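Side-chain contact in polymeric Immunoglobulin Receptor (Oncorhynchus mykiss, PDB 5F1S), which probably binds polymeric immunoglobulins and carries them across mucosal epithelia, its ectodomain being released as secretory component: residues T78-Q81 with K82-G86. Numbering follows the deposited sequence.
Sequences TELQ and KEDSG
Asp-84 reaches back across a single turn to Gln-81, and two hydrogen bonds join the pair. The backbone N-H of Gln-81 donates to Asp-84 OD2, N to OD2 2.8 Å, nearly straight (168°) but on the anti side of the carboxylate and out of its plane. Asp-84 N returns a bond to Gln-81 O at 2.7 Å, coming from above the carbonyl plane, the i to i+3 pairing of the 3-10 turn at 82-84. The first torsion of Asp-84 (chi1 -66°) sets CG beside its own N, on the side from which OD2 can meet Gln-81 N. Burial and bonding make this the tight side of the turn: the pair holds both hydrogen bonds, and Asp-84 CB rests 3.7 Å from CD2 of buried Leu-80. The Gln-81 chain bends at chi2 (-60°), bringing NE2 to Glu-79 O, to which it donates at 2.9 Å. With OE1 accepting from Gln-137 NE2, both ends of the amide are held. At the far end of the turn, Ser-85 OG and Ser-85 N both donate to Lys-82 O, OG at 2.9 Å.

The outer side is looser, for Glu-83 and Lys-82 are exposed and neither side chain hydrogen-bonds across the contact. Glu-83 lies alongside Gln-81 with carboxylate and amide planes nearly perpendicular, yet its approach is to aliphatic carbon, CD to Gln-81 CB at 3.4 Å. The fully extended Lys-82 chain leads away from the turn toward solvent.

Asp-84, Gly-86, Tyr-88 and Cys-90 form the D-x-G-x-Y-x-C signature of V-set domains, and the bond from Tyr-88 OH to Asp-84 O makes a tyrosine corner. The loop carries the chain from strand 72-77 of one sheet to strand 86-92 of the other, with Leu-80 packed on Val-110 of strand 103-111.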
# COMPACT_ATOMS: atom_id res chain seq x y z
N THR A 78 -3.46 11.78 0.78
CA THR A 78 -4.47 10.90 1.36
C THR A 78 -5.50 10.47 0.33
O THR A 78 -5.76 11.14 -0.69
CB THR A 78 -5.18 11.57 2.56
OG1 THR A 78 -5.86 12.74 2.09
CG2 THR A 78 -4.15 11.97 3.65
N GLU A 79 -6.12 9.33 0.61
CA GLU A 79 -7.26 8.86 -0.17
C GLU A 79 -6.94 8.91 -1.67
O GLU A 79 -7.69 9.44 -2.49
CB GLU A 79 -8.51 9.69 0.13
CG GLU A 79 -8.79 9.96 1.61
CD GLU A 79 -9.75 8.99 2.23
OE1 GLU A 79 -10.07 7.96 1.61
OE2 GLU A 79 -10.20 9.27 3.37
N LEU A 80 -5.80 8.33 -2.03
CA LEU A 80 -5.34 8.44 -3.40
C LEU A 80 -6.30 7.76 -4.36
O LEU A 80 -6.76 6.65 -4.10
CB LEU A 80 -3.96 7.81 -3.54
CG LEU A 80 -2.86 8.71 -3.00
CD1 LEU A 80 -1.58 7.90 -2.80
CD2 LEU A 80 -2.58 9.87 -3.98
N GLN A 81 -6.55 8.41 -5.49
CA GLN A 81 -7.41 7.90 -6.54
C GLN A 81 -6.59 7.45 -7.73
O GLN A 81 -5.47 7.89 -7.96
CB GLN A 81 -8.41 9.00 -6.95
CG GLN A 81 -9.26 9.47 -5.79
CD GLN A 81 -10.08 8.38 -5.18
OE1 GLN A 81 -11.03 7.92 -5.79
NE2 GLN A 81 -9.74 7.98 -3.98
N LYS A 82 -7.17 6.58 -8.56
CA LYS A 82 -6.41 6.09 -9.70
C LYS A 82 -5.89 7.25 -10.55
O LYS A 82 -4.78 7.21 -11.08
CB LYS A 82 -7.26 5.15 -10.54
CG LYS A 82 -6.43 4.49 -11.64
CD LYS A 82 -7.18 3.45 -12.44
CE LYS A 82 -6.22 2.86 -13.51
NZ LYS A 82 -6.89 1.84 -14.35
N GLU A 83 -6.70 8.28 -10.71
CA GLU A 83 -6.30 9.40 -11.54
C GLU A 83 -5.17 10.22 -10.90
O GLU A 83 -4.57 11.07 -11.59
CB GLU A 83 -7.51 10.27 -11.84
CG GLU A 83 -8.20 10.87 -10.63
CD GLU A 83 -9.38 10.02 -10.08
OE1 GLU A 83 -9.44 8.76 -10.31
OE2 GLU A 83 -10.23 10.65 -9.38
N ASP A 84 -4.85 9.97 -9.62
CA ASP A 84 -3.67 10.59 -8.98
C ASP A 84 -2.35 9.95 -9.40
O ASP A 84 -1.27 10.47 -9.09
CB ASP A 84 -3.82 10.55 -7.44
CG ASP A 84 -4.94 11.39 -6.94
OD1 ASP A 84 -5.09 12.52 -7.46
OD2 ASP A 84 -5.67 10.98 -6.00
N SER A 85 -2.39 8.85 -10.15
CA SER A 85 -1.16 8.20 -10.60
C SER A 85 -0.30 9.13 -11.47
O SER A 85 -0.83 9.88 -12.29
CB SER A 85 -1.50 6.97 -11.43
OG SER A 85 -2.17 6.01 -10.69
N GLY A 86 1.01 9.02 -11.33
CA GLY A 86 1.91 9.81 -12.15
C GLY A 86 3.16 10.22 -11.40
O GLY A 86 3.48 9.71 -10.31